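Long-range contacts in C2 domain protein (Scophthalmus maximus, PDB 3W57), which binds calcium ions through the loops of a C2 domain and may have wide pore channel activity: residues R25-R30 with H124-L129; D43-V48 with T58-N63; R85-D90 with L99-R104. All blocks are in the same frame, centred on the assembly; numbering follows the deposited sequence.

Overall arrangement
The chain is a C2 beta sandwich of two four-stranded antiparallel sheets. Interaction 1 pairs the central strands of one sheet. Interaction 3 joins a central strand of the other sheet to its outer neighbour, and interaction 2 ties the remaining central strand to the loop 58-63. Interactions 1 and 3 have centres about 13 Å apart and meet across the core, where Tyr125 CD2 lies 3.5 Å from Leu86 CD1. Leu29 of interaction 1 also packs on Thr58 of interaction 2. Interactions 2 and 3, with centres about 11 Å apart, converge on the calcium site. Asp43 and Asp90 share one calcium ion there; interaction 1 lies away from it.

Interaction 1. Residues R25-R30 with H124-L129; sequences RLYNLR and HYMYTL
Tyr27 and Met126 face each other as a hydrogen-bonded pair of two antiparallel strands, the central pair of one sheet of the C2 sandwich. Met126 CB sits over one face of the Tyr27 ring, 4.2 Å from its centroid, a CH-pi contact. Its SD meets the same ring obliquely, a Met-aromatic contact. The Tyr27 hydroxyl meets Thr128: OH and OG1 are 2.7 Å apart and hydrogen-bonded. On the opposite face of the ring lies NH1 of Arg25. Glu72 holds that arginine by a salt bridge to NE, and a water links its NH1 to Thr128 OG1. Tyr27 CG stands between the backbone N and the carbonyl carbon (chi1 52°), which lays the ring across Met126, with its hydroxyl beside Thr128. On the other side of the sheet, Leu26 CD2 touches Tyr125 CD1 at 3.8 Å, and Leu29 CD2 touches Tyr125 CB. These side chains face the second sheet, where Tyr125 meets Leu84 and Leu86. The register slips by one residue between Tyr27 and Arg30, a beta bulge. Arg30 folds back there, and its guanidinium lies flat over His124 CB. Arg30 NH1 donates to Asn28 O at 2.8 Å, with that oxygen in the guanidinium plane.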
loop_
_atom_site.group_PDB
_atom_site.type_symbol
_atom_site.label_atom_id
_atom_site.label_comp_id
_atom_site.label_asym_id
_atom_site.label_seq_id
_atom_site.Cartn_x
_atom_site.Cartn_y
_atom_site.Cartn_z
ATOM N N ARG A 25 -12.575 1.355 1.964
ATOM C CA ARG A 25 -11.706 1.742 3.061
ATOM C C ARG A 25 -10.521 0.803 3.036
ATOM O O ARG A 25 -10.709 -0.408 3.048
ATOM C CB ARG A 25 -12.430 1.616 4.394
ATOM C CG ARG A 25 -11.570 2.007 5.571
ATOM C CD ARG A 25 -12.302 1.790 6.885
ATOM N NE ARG A 25 -11.411 2.006 8.020
ATOM C CZ ARG A 25 -11.218 1.115 8.985
ATOM N NH1 ARG A 25 -11.872 -0.036 8.954
ATOM N NH2 ARG A 25 -10.384 1.381 9.991
ATOM N N LEU A 26 -9.315 1.362 2.990
ATOM C CA LEU A 26 -8.079 0.578 2.875
ATOM C C LEU A 26 -7.254 0.845 4.127
ATOM O O LEU A 26 -6.986 1.997 4.459
ATOM C CB LEU A 26 -7.312 1.005 1.608
ATOM C CG LEU A 26 -6.016 0.309 1.159
ATOM C CD1 LEU A 26 -4.803 0.826 1.909
ATOM C CD2 LEU A 26 -6.123 -1.214 1.292
ATOM N N TYR A 27 -6.870 -0.210 4.839
ATOM C CA TYR A 27 -6.285 -0.021 6.166
ATOM C C TYR A 27 -5.367 -1.161 6.595
ATOM O O TYR A 27 -5.238 -2.163 5.892
ATOM C CB TYR A 27 -7.391 0.209 7.209
ATOM C CG TYR A 27 -8.507 -0.825 7.247
ATOM C CD1 TYR A 27 -8.639 -1.698 8.325
ATOM C CD2 TYR A 27 -9.455 -0.901 6.228
ATOM C CE1 TYR A 27 -9.668 -2.630 8.379
ATOM C CE2 TYR A 27 -10.498 -1.832 6.276
ATOM C CZ TYR A 27 -10.593 -2.691 7.353
ATOM O OH TYR A 27 -11.622 -3.611 7.409
ATOM N N ASN A 28 -4.725 -0.997 7.749
ATOM C CA ASN A 28 -3.822 -2.024 8.291
ATOM C C ASN A 28 -2.679 -2.429 7.371
ATOM O O ASN A 28 -2.362 -3.614 7.249
ATOM C CB ASN A 28 -4.600 -3.246 8.797
ATOM C CG ASN A 28 -5.388 -2.929 10.045
ATOM O OD1 ASN A 28 -5.319 -1.808 10.548
ATOM N ND2 ASN A 28 -6.150 -3.893 10.540
ATOM N N LEU A 29 -2.070 -1.437 6.731
ATOM C CA LEU A 29 -0.871 -1.669 5.913
ATOM C C LEU A 29 0.335 -2.031 6.756
ATOM O O LEU A 29 0.625 -1.395 7.771
ATOM C CB LEU A 29 -0.522 -0.436 5.067
ATOM C CG LEU A 29 -1.552 -0.078 3.993
ATOM C CD1 LEU A 29 -1.408 1.395 3.629
ATOM C CD2 LEU A 29 -1.398 -0.955 2.760
ATOM N N ARG A 30 1.062 -3.056 6.324
ATOM C CA ARG A 30 2.290 -3.419 7.008
ATOM C C ARG A 30 3.129 -4.274 6.090
ATOM O O ARG A 30 2.596 -4.956 5.210
ATOM C CB ARG A 30 1.994 -4.169 8.291
ATOM C CG ARG A 30 1.229 -5.453 8.089
ATOM C CD ARG A 30 0.190 -5.609 9.206
ATOM N NE ARG A 30 -0.416 -6.934 9.174
ATOM C CZ ARG A 30 -1.488 -7.261 8.455
ATOM N NH1 ARG A 30 -2.087 -6.364 7.674
ATOM N NH2 ARG A 30 -1.950 -8.501 8.500
ATOM N N HIS A 124 1.174 -6.669 3.601
ATOM C CA HIS A 124 -0.130 -7.167 4.057
ATOM C C HIS A 124 -1.069 -5.985 4.211
ATOM O O HIS A 124 -0.637 -4.907 4.600
ATOM C CB HIS A 124 0.014 -7.874 5.402
ATOM C CG HIS A 124 0.969 -9.022 5.371
ATOM N ND1 HIS A 124 0.575 -10.327 5.578
ATOM C CD2 HIS A 124 2.303 -9.060 5.151
ATOM C CE1 HIS A 124 1.629 -11.121 5.492
ATOM N NE2 HIS A 124 2.689 -10.377 5.233
ATOM N N TYR A 125 -2.337 -6.177 3.873
ATOM C CA TYR A 125 -3.319 -5.098 3.983
ATOM C C TYR A 125 -4.732 -5.649 4.087
ATOM O O TYR A 125 -4.956 -6.842 3.878
ATOM C CB TYR A 125 -3.225 -4.180 2.770
ATOM C CG TYR A 125 -3.496 -4.856 1.440
ATOM C CD1 TYR A 125 -4.747 -4.765 0.839
ATOM C CD2 TYR A 125 -2.489 -5.543 0.761
ATOM C CE1 TYR A 125 -4.997 -5.365 -0.395
ATOM C CE2 TYR A 125 -2.738 -6.140 -0.470
ATOM C CZ TYR A 125 -3.991 -6.042 -1.043
ATOM O OH TYR A 125 -4.229 -6.641 -2.272
ATOM N N MET A 126 -5.675 -4.773 4.424
ATOM C CA MET A 126 -7.089 -5.127 4.460
ATOM C C MET A 126 -7.860 -4.027 3.772
ATOM O O MET A 126 -7.437 -2.886 3.759
ATOM C CB MET A 126 -7.621 -5.195 5.898
ATOM C CG MET A 126 -6.979 -6.198 6.774
ATOM S SD MET A 126 -7.809 -6.090 8.366
ATOM C CE MET A 126 -9.485 -6.496 7.945
ATOM N N TYR A 127 -9.014 -4.372 3.223
ATOM C CA TYR A 127 -9.939 -3.347 2.767
ATOM C C TYR A 127 -11.373 -3.771 3.024
ATOM O O TYR A 127 -11.681 -4.964 3.172
ATOM C CB TYR A 127 -9.716 -2.992 1.292
ATOM C CG TYR A 127 -10.218 -4.022 0.314
ATOM C CD1 TYR A 127 -11.538 -4.003 -0.118
ATOM C CD2 TYR A 127 -9.380 -5.018 -0.170
ATOM C CE1 TYR A 127 -12.009 -4.945 -1.018
ATOM C CE2 TYR A 127 -9.843 -5.965 -1.061
ATOM C CZ TYR A 127 -11.158 -5.929 -1.477
ATOM O OH TYR A 127 -11.611 -6.880 -2.374
ATOM N N THR A 128 -12.241 -2.774 3.106
ATOM C CA THR A 128 -13.665 -3.013 3.234
ATOM C C THR A 128 -14.335 -2.224 2.126
ATOM O O THR A 128 -14.111 -1.019 2.012
ATOM C CB THR A 128 -14.198 -2.546 4.593
ATOM O OG1 THR A 128 -13.644 -3.362 5.639
ATOM C CG2 THR A 128 -15.722 -2.669 4.611
ATOM N N LEU A 129 -15.119 -2.908 1.290
ATOM C CA LEU A 129 -15.944 -2.241 0.276
ATOM C C LEU A 129 -17.415 -2.361 0.669
ATOM O O LEU A 129 -17.919 -3.471 0.865
ATOM C CB LEU A 129 -15.702 -2.851 -1.115
ATOM C CG LEU A 129 -16.481 -2.243 -2.296
ATOM C CD1 LEU A 129 -16.103 -0.777 -2.557
ATOM C CD2 LEU A 129 -16.333 -3.087 -3.563
HETATM O O HOH W 1 -14.046 -1.148 7.603
HETATM O O HOH W 2 -4.012 -8.272 6.099
#

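Interaction 2. Residues D43-V48 with T58-N63; sequences DGYVKV and TSVNHN. With CA (calcium ion), chain E; CA (calcium ion), chain C.
Asp43 OD1 is gripped by a calcium ion and by a backbone N-H. Asp43 OD1 binds the ion at 2.5 Å and accepts Asn63 N at 2.8 Å. That N-H arrives on the anti side of the carboxylate, 22° out of its plane. Asp43 OD2 binds the same ion and also bridges to a second calcium ion. Asn63 OD1 binds the first ion at 2.4 Å, with Ile41 O and three waters completing its shell. The ion thus brings Asp43 OD1 and Asn63 OD1 close together, although no hydrogen bond joins them. This is the calcium-binding end of the C2 sandwich, where loops gather acidic and carbonyl oxygens. Asp37, Asp90, Glu91 and Asp92 contribute to the second ion. Farther along, Gly44 O accepts Asn61 N at 2.9 Å, and a water joins Gly44 N to Asn61 O. Val60 CG2 touches Tyr45 CD2, while its CG1 packs over one face of the His62 ring. At the far end Thr58 OG1 accepts Val46 N at 3.0 Å and donates to Ser59 O. A valine here would probably leave Val46 N and Ser59 O without this hydroxyl partner. With chi1 at 68°, Thr58 OG1 stands between the backbone N and the carbonyl carbon, within reach of both partners. Thr58 N closes the pairing by donating to Val46 O at 2.9 Å.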
loop_
_atom_site.group_PDB
_atom_site.type_symbol
_atom_site.label_atom_id
_atom_site.label_comp_id
_atom_site.label_asym_id
_atom_site.label_seq_id
_atom_site.Cartn_x
_atom_site.Cartn_y
_atom_site.Cartn_z
ATOM N N ASP A 43 13.273 3.094 4.044
ATOM C CA ASP A 43 12.395 4.149 4.549
ATOM C C ASP A 43 11.087 4.105 3.773
ATOM O O ASP A 43 10.834 4.919 2.881
ATOM C CB ASP A 43 13.118 5.477 4.362
ATOM C CG ASP A 43 14.554 5.381 4.809
ATOM O OD1 ASP A 43 14.755 5.274 6.036
ATOM O OD2 ASP A 43 15.473 5.347 3.962
ATOM N N GLY A 44 10.250 3.133 4.121
ATOM C CA GLY A 44 9.092 2.815 3.300
ATOM C C GLY A 44 7.887 3.722 3.457
ATOM O O GLY A 44 7.625 4.268 4.535
ATOM N N TYR A 45 7.143 3.861 2.368
ATOM C CA TYR A 45 5.804 4.464 2.396
ATOM C C TYR A 45 4.968 3.796 1.313
ATOM O O TYR A 45 5.519 3.135 0.424
ATOM C CB TYR A 45 5.842 5.993 2.227
ATOM C CG TYR A 45 6.287 6.519 0.879
ATOM C CD1 TYR A 45 5.360 6.882 -0.088
ATOM C CD2 TYR A 45 7.646 6.660 0.577
ATOM C CE1 TYR A 45 5.779 7.388 -1.330
ATOM C CE2 TYR A 45 8.071 7.155 -0.656
ATOM C CZ TYR A 45 7.131 7.516 -1.601
ATOM O OH TYR A 45 7.536 8.028 -2.829
ATOM N N VAL A 46 3.647 3.925 1.410
ATOM C CA VAL A 46 2.764 3.273 0.453
ATOM C C VAL A 46 1.908 4.319 -0.245
ATOM O O VAL A 46 1.340 5.195 0.407
ATOM C CB VAL A 46 1.834 2.255 1.148
ATOM C CG1 VAL A 46 0.954 1.555 0.120
ATOM C CG2 VAL A 46 2.648 1.234 1.945
ATOM N N LYS A 47 1.827 4.239 -1.569
ATOM C CA LYS A 47 0.894 5.083 -2.332
ATOM C C LYS A 47 -0.294 4.218 -2.712
ATOM O O LYS A 47 -0.123 3.044 -3.040
ATOM C CB LYS A 47 1.532 5.613 -3.616
ATOM C CG LYS A 47 2.782 6.459 -3.456
ATOM C CD LYS A 47 3.127 7.072 -4.832
ATOM C CE LYS A 47 4.487 7.739 -4.849
ATOM N NZ LYS A 47 4.775 8.290 -6.217
ATOM N N VAL A 48 -1.490 4.806 -2.687
ATOM C CA VAL A 48 -2.742 4.061 -2.839
ATOM C C VAL A 48 -3.591 4.628 -3.976
ATOM O O VAL A 48 -3.833 5.835 -4.022
ATOM C CB VAL A 48 -3.577 4.113 -1.549
ATOM C CG1 VAL A 48 -4.853 3.312 -1.701
ATOM C CG2 VAL A 48 -2.747 3.607 -0.358
ATOM N N THR A 58 0.934 7.062 2.623
ATOM C CA THR A 58 1.252 7.067 4.048
ATOM C C THR A 58 2.442 7.970 4.301
ATOM O O THR A 58 3.167 8.341 3.363
ATOM C CB THR A 58 1.650 5.665 4.571
ATOM O OG1 THR A 58 2.922 5.265 4.012
ATOM C CG2 THR A 58 0.575 4.616 4.260
ATOM N N SER A 59 2.663 8.296 5.574
ATOM C CA SER A 59 3.939 8.878 5.977
ATOM C C SER A 59 5.064 7.882 5.750
ATOM O O SER A 59 4.834 6.684 5.535
ATOM C CB SER A 59 3.919 9.297 7.446
ATOM O OG SER A 59 3.675 8.181 8.290
ATOM N N VAL A 60 6.285 8.394 5.785
ATOM C CA VAL A 60 7.461 7.543 5.652
ATOM C C VAL A 60 7.768 6.947 7.023
ATOM O O VAL A 60 7.769 7.660 8.046
ATOM C CB VAL A 60 8.673 8.366 5.143
ATOM C CG1 VAL A 60 9.919 7.512 5.095
ATOM C CG2 VAL A 60 8.381 8.950 3.763
ATOM N N ASN A 61 7.993 5.634 7.043
ATOM C CA ASN A 61 8.348 4.938 8.266
ATOM C C ASN A 61 9.858 4.740 8.219
ATOM O O ASN A 61 10.356 3.767 7.661
ATOM C CB ASN A 61 7.580 3.613 8.357
ATOM C CG ASN A 61 7.533 3.067 9.761
ATOM O OD1 ASN A 61 8.512 3.130 10.480
ATOM N ND2 ASN A 61 6.375 2.534 10.167
ATOM N N HIS A 62 10.591 5.712 8.754
ATOM C CA HIS A 62 12.039 5.781 8.554
ATOM C C HIS A 62 12.803 4.644 9.202
ATOM O O HIS A 62 12.476 4.228 10.323
ATOM C CB HIS A 62 12.583 7.106 9.084
ATOM C CG HIS A 62 12.103 8.289 8.308
ATOM N ND1 HIS A 62 12.708 8.699 7.139
ATOM C CD2 HIS A 62 11.058 9.127 8.509
ATOM C CE1 HIS A 62 12.070 9.753 6.664
ATOM N NE2 HIS A 62 11.067 10.034 7.475
ATOM N N ASN A 63 13.788 4.139 8.463
ATOM C CA ASN A 63 14.729 3.159 8.993
ATOM C C ASN A 63 14.034 1.997 9.671
ATOM O O ASN A 63 14.337 1.654 10.826
ATOM C CB ASN A 63 15.671 3.850 9.961
ATOM C CG ASN A 63 16.459 4.928 9.289
ATOM O OD1 ASN A 63 17.011 4.696 8.218
ATOM N ND2 ASN A 63 16.494 6.123 9.883
HETATM CA CA CA E . 17.154 4.803 5.869
HETATM CA CA CA C . 15.823 5.471 1.536
HETATM O O HOH W 3 9.880 1.446 6.257
HETATM O O HOH W 4 17.280 7.290 2.648
HETATM O O HOH W 5 17.363 7.246 5.665
HETATM O O HOH W 6 19.428 4.987 6.801
HETATM O O HOH W 7 18.692 4.443 4.010
#

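Interaction 3. Residues R85-D90 with L99-R104; sequences RLEVHD and LGVCQR. With CA (calcium ion), chain C; CA (calcium ion), chain D.
Arg85 lies across Gln103 and Val101 of the neighbouring strand. Arg85 CB and CG lie 3.6 Å from Gln103 OE1 and also touch Gln103 CG; CD meets the same OE1. The chain runs out extended, with CG opposite the backbone N (chi1 177°), which carries the guanidinium over Val101. Arg85 NE forms a salt bridge with Glu87 OE2, two residues further along its own strand, at 2.8 Å, using the anti lone pair of that oxygen. Val101 CG1 sits over one face of the guanidinium, 3.7 Å from Arg85 CZ. Arg85 NH1 donates to Gln103 OE1 at 3.0 Å; the oxygen lies in the guanidinium plane, but the N-H comes from above the amide plane, the two planes being 89° apart. Glu87 has a second partner, since His89 NE2 donates to Glu87 OE1 at 2.9 Å. The strands form a beta hairpin at the edge of a C2 sheet, and Leu99 and Gly100 opposite Val88 make a classic beta bulge. Val88 O takes Leu99 N at 2.8 Å and, weakly, Gly100 N. Leu86 and Cys102 point into the sandwich, and Cys102 is joined to Cys115 by a disulfide. Beyond the bulge, the carboxylate of Asp90 bridges two calcium ions: OD1 binds one, and OD2 binds both.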
loop_
_atom_site.group_PDB
_atom_site.type_symbol
_atom_site.label_atom_id
_atom_site.label_comp_id
_atom_site.label_asym_id
_atom_site.label_seq_id
_atom_site.Cartn_x
_atom_site.Cartn_y
_atom_site.Cartn_z
ATOM N N ARG A 85 -4.656 -0.425 -6.402
ATOM C CA ARG A 85 -3.219 -0.490 -6.646
ATOM C C ARG A 85 -2.442 0.083 -5.468
ATOM O O ARG A 85 -2.639 1.237 -5.078
ATOM C CB ARG A 85 -2.844 0.228 -7.956
ATOM C CG ARG A 85 -1.329 0.278 -8.254
ATOM C CD ARG A 85 -1.043 1.216 -9.435
ATOM N NE ARG A 85 0.369 1.264 -9.823
ATOM C CZ ARG A 85 0.902 0.527 -10.802
ATOM N NH1 ARG A 85 0.151 -0.334 -11.475
ATOM N NH2 ARG A 85 2.191 0.638 -11.108
ATOM N N LEU A 86 -1.577 -0.746 -4.892
ATOM C CA LEU A 86 -0.743 -0.345 -3.765
ATOM C C LEU A 86 0.713 -0.360 -4.185
ATOM O O LEU A 86 1.208 -1.370 -4.655
ATOM C CB LEU A 86 -0.931 -1.309 -2.594
ATOM C CG LEU A 86 -2.380 -1.502 -2.135
ATOM C CD1 LEU A 86 -2.454 -2.515 -0.988
ATOM C CD2 LEU A 86 -3.014 -0.184 -1.721
ATOM N N GLU A 87 1.402 0.758 -3.984
ATOM C CA GLU A 87 2.802 0.885 -4.382
ATOM C C GLU A 87 3.659 1.093 -3.138
ATOM O O GLU A 87 3.438 2.037 -2.383
ATOM C CB GLU A 87 2.988 2.085 -5.315
ATOM C CG GLU A 87 2.198 2.008 -6.620
ATOM C CD GLU A 87 2.452 3.219 -7.511
ATOM O OE1 GLU A 87 3.132 4.159 -7.040
ATOM O OE2 GLU A 87 1.981 3.219 -8.675
ATOM N N VAL A 88 4.631 0.217 -2.921
ATOM C CA VAL A 88 5.540 0.391 -1.797
ATOM C C VAL A 88 6.836 1.013 -2.285
ATOM O O VAL A 88 7.543 0.424 -3.116
ATOM C CB VAL A 88 5.844 -0.945 -1.105
ATOM C CG1 VAL A 88 6.763 -0.738 0.092
ATOM C CG2 VAL A 88 4.542 -1.598 -0.682
ATOM N N HIS A 89 7.137 2.215 -1.788
ATOM C CA HIS A 89 8.323 2.949 -2.219
ATOM C C HIS A 89 9.279 3.131 -1.057
ATOM O O HIS A 89 8.858 3.153 0.097
ATOM C CB HIS A 89 7.962 4.359 -2.698
ATOM C CG HIS A 89 7.072 4.408 -3.905
ATOM N ND1 HIS A 89 7.528 4.812 -5.141
ATOM C CD2 HIS A 89 5.749 4.149 -4.052
ATOM C CE1 HIS A 89 6.524 4.788 -6.004
ATOM N NE2 HIS A 89 5.435 4.383 -5.371
ATOM N N ASP A 90 10.560 3.287 -1.379
ATOM C CA ASP A 90 11.557 3.766 -0.423
ATOM C C ASP A 90 11.800 5.252 -0.668
ATOM O O ASP A 90 12.137 5.641 -1.792
ATOM C CB ASP A 90 12.873 3.025 -0.622
ATOM C CG ASP A 90 14.016 3.663 0.143
ATOM O OD1 ASP A 90 13.893 3.848 1.367
ATOM O OD2 ASP A 90 15.027 4.047 -0.486
ATOM N N LEU A 99 9.606 -0.307 -4.848
ATOM C CA LEU A 99 10.021 -1.645 -4.450
ATOM C C LEU A 99 9.065 -2.740 -4.896
ATOM O O LEU A 99 9.483 -3.875 -5.105
ATOM C CB LEU A 99 10.215 -1.719 -2.935
ATOM C CG LEU A 99 11.089 -0.639 -2.304
ATOM C CD1 LEU A 99 11.198 -0.895 -0.809
ATOM C CD2 LEU A 99 12.474 -0.602 -2.928
ATOM N N GLY A 100 7.793 -2.397 -5.065
ATOM C CA GLY A 100 6.789 -3.395 -5.407
ATOM C C GLY A 100 5.404 -2.810 -5.578
ATOM O O GLY A 100 5.088 -1.740 -5.049
ATOM N N VAL A 101 4.567 -3.528 -6.316
ATOM C CA VAL A 101 3.220 -3.076 -6.635
ATOM C C VAL A 101 2.269 -4.242 -6.451
ATOM O O VAL A 101 2.532 -5.353 -6.922
ATOM C CB VAL A 101 3.126 -2.528 -8.088
ATOM C CG1 VAL A 101 1.675 -2.160 -8.451
ATOM C CG2 VAL A 101 4.028 -1.309 -8.277
ATOM N N CYS A 102 1.171 -3.992 -5.745
ATOM C CA CYS A 102 0.144 -4.999 -5.534
ATOM C C CYS A 102 -1.155 -4.486 -6.137
ATOM O O CYS A 102 -1.579 -3.383 -5.834
ATOM C CB CYS A 102 -0.022 -5.240 -4.043
ATOM S SG CYS A 102 1.555 -5.615 -3.231
ATOM N N GLN A 103 -1.779 -5.289 -6.993
ATOM C CA GLN A 103 -2.999 -4.872 -7.670
ATOM C C GLN A 103 -4.050 -5.958 -7.565
ATOM O O GLN A 103 -3.746 -7.145 -7.705
ATOM C CB GLN A 103 -2.720 -4.619 -9.154
ATOM C CG GLN A 103 -2.024 -3.319 -9.459
ATOM C CD GLN A 103 -2.377 -2.793 -10.844
ATOM O OE1 GLN A 103 -2.508 -1.580 -11.051
ATOM N NE2 GLN A 103 -2.542 -3.708 -11.799
ATOM N N ARG A 104 -5.290 -5.562 -7.343
ATOM C CA ARG A 104 -6.384 -6.512 -7.469
ATOM C C ARG A 104 -7.723 -5.808 -7.627
ATOM O O ARG A 104 -7.873 -4.635 -7.272
ATOM C CB ARG A 104 -6.445 -7.448 -6.266
ATOM C CG ARG A 104 -6.846 -6.749 -4.985
ATOM C CD ARG A 104 -7.097 -7.759 -3.866
ATOM N NE ARG A 104 -5.962 -8.664 -3.688
ATOM C CZ ARG A 104 -5.966 -9.942 -4.048
ATOM N NH1 ARG A 104 -7.050 -10.469 -4.599
ATOM N NH2 ARG A 104 -4.889 -10.697 -3.862
HETATM CA CA CA C . 15.823 5.471 1.536
HETATM CA CA CA D . 16.791 3.416 -2.185
HETATM O O HOH W 4 17.280 7.290 2.648
HETATM O O HOH W 8 15.374 1.376 -2.293
HETATM O O HOH W 9 18.263 1.516 -2.934
HETATM O O HOH W 10 19.041 4.299 -3.154
#